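Local coordinates for protein cysteine desulfurase (Stenotrophomonas maltophilia, PDB 6WCI) that probably uses pyridoxal 5'-phosphate to strip sulfur from L-cysteine, leaving L-alanine and passing the sulfur to a carrier, at residues A164-T167 against A171-L174; D175-A180 against R204-E209. All blocks are in the same frame, centred on the assembly; numbering follows the deposited sequence.

How the interactions relate
Both contacts lie on one flank of the chain, about 10 Å apart between centres, following each other along the sequence. Interaction 1 closes the connection that leaves strand 160-164; interaction 2 takes up the helix that this connection leads into and sets it beside helix 203-212. Their chemistry differs accordingly: 164-167 against 171-174 is held by backbone hydrogen bonds, whereas 175-180 against 204-209 has none and rests on side-chain packing. Neither is wholly core: Leu172, Leu177 and Ile206 are buried, while Thr167 and Asp173 in one and Arg178 and Glu209 in the other lie nearer the solvent. The buried sides merge, with Leu172 CD2 3.6 Å from Ile206 CD1 and Ala164 CB 4.1 Å from Leu177 CD1.

Interaction 1 of 2, residues A164-T167 against A171-L174; sequences AEIT and ALDL
Thr167 and Ala171 pair across a tight reversal of the chain: Thr167 N donates to Ala171 O at 2.8 Å. Two residues further from the turn on each arm, Asp173 N donates to Glu165 O at 3.1 Å, a somewhat less straight bond, with an N-H...O angle of 154° against 163° for the first. The two bonds flank Ile166 and Leu172, a non-hydrogen-bonded antiparallel pair whose CA atoms come within 4.4 Å in a single bridge.

The tight part gathers round the carbonyl of Ala171: besides the bond from Thr167 N, Ile166 CB sits 3.3 Å from Ala171 O. On the buried side, Leu172 has CG anti to its backbone N (chi1 -169°), and its CD1 methyl reaches back to within 3.9 Å of Glu165 O and more loosely meets Ile166 CG2. The other side is partly open to solvent. There the Thr167 and Asp173 side chains cross at about a right angle, with Thr167 CG2 3.9 Å from Asp173 CB. Thr167 OG1 bonds to Asp169 OD1, which also accepts from the backbone N of Ala171; Asp173, the N-cap residue, makes a weak bond from OD1 to Ala176 N. Glu165 turns its carboxylate away to a salt bridge with Arg140.

The pair thus folds back the chain between edge strand 160-164 of the seven-stranded sheet and helix 174-180; Ile166 packs on Leu388, Tyr391 and Phe392 of helix 386-392, and Leu172 on Leu177.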
loop_
_atom_site.group_PDB
_atom_site.type_symbol
_atom_site.label_atom_id
_atom_site.label_comp_id
_atom_site.label_asym_id
_atom_site.label_seq_id
_atom_site.Cartn_x
_atom_site.Cartn_y
_atom_site.Cartn_z
ATOM N N ALA B 164 -26.723 0.783 -14.783
ATOM C CA ALA B 164 -27.133 -0.413 -15.510
ATOM C C ALA B 164 -27.849 -1.364 -14.550
ATOM O O ALA B 164 -27.252 -1.829 -13.574
ATOM C CB ALA B 164 -25.919 -1.082 -16.157
ATOM N N GLU B 165 -29.122 -1.660 -14.828
ATOM C CA GLU B 165 -29.956 -2.317 -13.832
ATOM C C GLU B 165 -29.754 -3.831 -13.831
ATOM O O GLU B 165 -29.174 -4.423 -14.742
ATOM C CB GLU B 165 -31.445 -2.006 -14.063
ATOM C CG GLU B 165 -31.899 -0.596 -13.660
ATOM C CD GLU B 165 -31.341 -0.124 -12.306
ATOM O OE1 GLU B 165 -31.043 -0.962 -11.421
ATOM O OE2 GLU B 165 -31.201 1.109 -12.127
ATOM N N ILE B 166 -30.265 -4.458 -12.777
ATOM C CA ILE B 166 -30.230 -5.902 -12.627
ATOM C C ILE B 166 -31.668 -6.399 -12.563
ATOM O O ILE B 166 -32.598 -5.638 -12.300
ATOM C CB ILE B 166 -29.435 -6.337 -11.376
ATOM C CG1 ILE B 166 -30.115 -5.833 -10.104
ATOM C CG2 ILE B 166 -27.995 -5.798 -11.438
ATOM C CD1 ILE B 166 -29.818 -6.685 -8.874
ATOM N N THR B 167 -31.844 -7.688 -12.815
ATOM C CA THR B 167 -33.143 -8.320 -12.634
ATOM C C THR B 167 -33.214 -9.007 -11.273
ATOM O O THR B 167 -32.183 -9.349 -10.683
ATOM C CB THR B 167 -33.409 -9.326 -13.760
ATOM O OG1 THR B 167 -32.320 -10.244 -13.866
ATOM C CG2 THR B 167 -33.558 -8.604 -15.073
ATOM N N ALA B 171 -29.079 -11.093 -11.728
ATOM C CA ALA B 171 -28.349 -11.087 -12.981
ATOM C C ALA B 171 -28.406 -9.700 -13.598
ATOM O O ALA B 171 -29.359 -8.944 -13.388
ATOM C CB ALA B 171 -28.929 -12.114 -13.956
ATOM N N LEU B 172 -27.373 -9.376 -14.368
ATOM C CA LEU B 172 -27.307 -8.097 -15.063
ATOM C C LEU B 172 -28.268 -8.097 -16.254
ATOM O O LEU B 172 -28.174 -8.955 -17.136
ATOM C CB LEU B 172 -25.863 -7.847 -15.507
ATOM C CG LEU B 172 -25.405 -6.491 -16.050
ATOM C CD1 LEU B 172 -25.416 -5.416 -14.970
ATOM C CD2 LEU B 172 -24.021 -6.652 -16.646
ATOM N N ASP B 173 -29.199 -7.142 -16.281
ATOM C CA ASP B 173 -30.188 -7.066 -17.358
ATOM C C ASP B 173 -29.524 -6.633 -18.660
ATOM O O ASP B 173 -29.393 -5.434 -18.919
ATOM C CB ASP B 173 -31.316 -6.104 -16.972
ATOM C CG ASP B 173 -32.470 -6.088 -17.981
ATOM O OD1 ASP B 173 -32.348 -6.670 -19.081
ATOM O OD2 ASP B 173 -33.512 -5.478 -17.665
ATOM N N LEU B 174 -29.132 -7.598 -19.496
ATOM C CA LEU B 174 -28.385 -7.282 -20.711
ATOM C C LEU B 174 -29.216 -6.497 -21.720
ATOM O O LEU B 174 -28.665 -5.665 -22.455
ATOM C CB LEU B 174 -27.858 -8.563 -21.359
ATOM C CG LEU B 174 -26.954 -9.411 -20.467
ATOM C CD1 LEU B 174 -26.409 -10.612 -21.233
ATOM C CD2 LEU B 174 -25.830 -8.562 -19.890
#

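Interaction 2 of 2, residues D175-A180 against R204-E209; sequences DALRAA and REICRE
Leu177 and Ile206 make the apolar half of this contact, Leu177 CD2 resting 3.9 Å from Ile206 CG1. The two side chains cross at about a right angle, the CD2 methyl of Leu177 meeting the CG1 methylene of Ile206. Leu177 gets there with CG anti to the backbone N (chi1 175°), and its CA is still 8.8 Å from the CA of Ile206. Both residues are buried, and Leu177 also lies on Leu137 of strand 135-139.

Helices 174-180 and 203-212 flank strand 185-191 in sequence, and with the parallel strands 135-139, 160-164 and 216-220 they belong to the alpha/beta, PLP-binding large domain of a fold-type I enzyme. They sit side by side against the sheet.

Towards solvent the contact is between the aliphatic parts of charged residues, Arg178 CG and Glu209 CG approaching to 4.3 Å. Their charged ends do not meet, Arg178 NH1 standing 5.6 Å from Glu209 OE1. Instead Glu209 OE2 forms a salt bridge with Arg213, just beyond the end of helix 203-212, and Arg178 NH2 makes a long one, 3.8 Å, back to Asp175 OD1 one turn earlier.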
loop_
_atom_site.group_PDB
_atom_site.type_symbol
_atom_site.label_atom_id
_atom_site.label_comp_id
_atom_site.label_asym_id
_atom_site.label_seq_id
_atom_site.Cartn_x
_atom_site.Cartn_y
_atom_site.Cartn_z
ATOM N N ASP B 175 -30.527 -6.755 -21.788
ATOM C CA ASP B 175 -31.396 -5.933 -22.622
ATOM C C ASP B 175 -31.252 -4.463 -22.262
ATOM O O ASP B 175 -30.979 -3.623 -23.126
ATOM C CB ASP B 175 -32.855 -6.372 -22.469
ATOM C CG ASP B 175 -33.233 -7.484 -23.419
ATOM O OD1 ASP B 175 -32.406 -7.828 -24.288
ATOM O OD2 ASP B 175 -34.357 -8.009 -23.297
ATOM N N ALA B 176 -31.417 -4.138 -20.979
ATOM C CA ALA B 176 -31.305 -2.749 -20.554
ATOM C C ALA B 176 -29.881 -2.219 -20.721
ATOM O O ALA B 176 -29.695 -1.018 -20.942
ATOM C CB ALA B 176 -31.769 -2.604 -19.105
ATOM N N LEU B 177 -28.874 -3.092 -20.649
ATOM C CA LEU B 177 -27.491 -2.633 -20.792
ATOM C C LEU B 177 -27.214 -2.155 -22.212
ATOM O O LEU B 177 -26.664 -1.065 -22.413
ATOM C CB LEU B 177 -26.523 -3.745 -20.404
ATOM C CG LEU B 177 -25.028 -3.501 -20.605
ATOM C CD1 LEU B 177 -24.502 -2.353 -19.740
ATOM C CD2 LEU B 177 -24.250 -4.780 -20.331
ATOM N N ARG B 178 -27.592 -2.958 -23.214
ATOM C CA ARG B 178 -27.456 -2.516 -24.597
ATOM C C ARG B 178 -28.232 -1.228 -24.841
ATOM O O ARG B 178 -27.733 -0.305 -25.500
ATOM C CB ARG B 178 -27.930 -3.608 -25.552
ATOM C CG ARG B 178 -26.890 -4.665 -25.849
ATOM C CD ARG B 178 -27.420 -5.695 -26.832
ATOM N NE ARG B 178 -28.309 -6.658 -26.190
ATOM C CZ ARG B 178 -27.884 -7.729 -25.528
ATOM N NH1 ARG B 178 -26.582 -7.959 -25.419
ATOM N NH2 ARG B 178 -28.758 -8.564 -24.972
ATOM N N ALA B 179 -29.452 -1.143 -24.313
ATOM C CA ALA B 179 -30.228 0.079 -24.479
ATOM C C ALA B 179 -29.558 1.257 -23.783
ATOM O O ALA B 179 -29.716 2.404 -24.220
ATOM C CB ALA B 179 -31.649 -0.120 -23.949
ATOM N N ALA B 180 -28.797 0.990 -22.716
ATOM C CA ALA B 180 -28.135 2.040 -21.952
ATOM C C ALA B 180 -26.818 2.488 -22.569
ATOM O O ALA B 180 -26.322 3.562 -22.211
ATOM C CB ALA B 180 -27.874 1.569 -20.518
ATOM N N ARG B 204 -16.921 -11.144 -21.035
ATOM C CA ARG B 204 -16.426 -11.252 -22.404
ATOM C C ARG B 204 -17.447 -10.720 -23.404
ATOM O O ARG B 204 -17.123 -9.874 -24.251
ATOM C CB ARG B 204 -16.064 -12.702 -22.708
ATOM C CG ARG B 204 -15.311 -12.921 -24.004
ATOM C CD ARG B 204 -15.322 -14.407 -24.350
ATOM N NE ARG B 204 -13.979 -14.929 -24.582
ATOM C CZ ARG B 204 -13.481 -15.210 -25.781
ATOM N NH1 ARG B 204 -14.217 -15.029 -26.869
ATOM N NH2 ARG B 204 -12.246 -15.679 -25.893
ATOM N N GLU B 205 -18.695 -11.190 -23.312
ATOM C CA GLU B 205 -19.754 -10.654 -24.162
ATOM C C GLU B 205 -19.905 -9.146 -23.976
ATOM O O GLU B 205 -19.929 -8.387 -24.951
ATOM C CB GLU B 205 -21.076 -11.378 -23.871
ATOM N N ILE B 206 -19.963 -8.695 -22.721
ATOM C CA ILE B 206 -20.176 -7.280 -22.419
ATOM C C ILE B 206 -19.061 -6.422 -23.008
ATOM O O ILE B 206 -19.318 -5.401 -23.652
ATOM C CB ILE B 206 -20.298 -7.082 -20.900
ATOM C CG1 ILE B 206 -21.640 -7.632 -20.411
ATOM C CG2 ILE B 206 -20.129 -5.616 -20.528
ATOM C CD1 ILE B 206 -21.611 -8.104 -18.971
ATOM N N CYS B 207 -17.804 -6.816 -22.788
ATOM C CA CYS B 207 -16.695 -6.005 -23.267
ATOM C C CYS B 207 -16.619 -5.975 -24.781
ATOM O O CYS B 207 -16.213 -4.961 -25.355
ATOM C CB CYS B 207 -15.384 -6.510 -22.680
ATOM S SG CYS B 207 -15.275 -6.195 -20.932
ATOM N N ARG B 208 -16.987 -7.070 -25.447
ATOM C CA ARG B 208 -17.022 -7.047 -26.902
ATOM C C ARG B 208 -18.060 -6.052 -27.403
ATOM O O ARG B 208 -17.821 -5.332 -28.378
ATOM C CB ARG B 208 -17.316 -8.444 -27.453
ATOM C CG ARG B 208 -17.530 -8.465 -28.960
ATOM C CD ARG B 208 -18.193 -9.742 -29.428
ATOM N NE ARG B 208 -19.505 -9.942 -28.811
ATOM C CZ ARG B 208 -19.801 -10.952 -27.997
ATOM N NH1 ARG B 208 -18.881 -11.867 -27.710
ATOM N NH2 ARG B 208 -21.017 -11.057 -27.477
ATOM N N GLU B 209 -19.224 -6.005 -26.752
ATOM C CA GLU B 209 -20.265 -5.076 -27.175
ATOM C C GLU B 209 -19.904 -3.649 -26.786
ATOM O O GLU B 209 -20.197 -2.705 -27.526
ATOM C CB GLU B 209 -21.608 -5.487 -26.572
ATOM C CG GLU B 209 -22.786 -4.667 -27.038
ATOM C CD GLU B 209 -23.014 -4.749 -28.540
ATOM O OE1 GLU B 209 -22.890 -5.857 -29.107
ATOM O OE2 GLU B 209 -23.308 -3.694 -29.147
#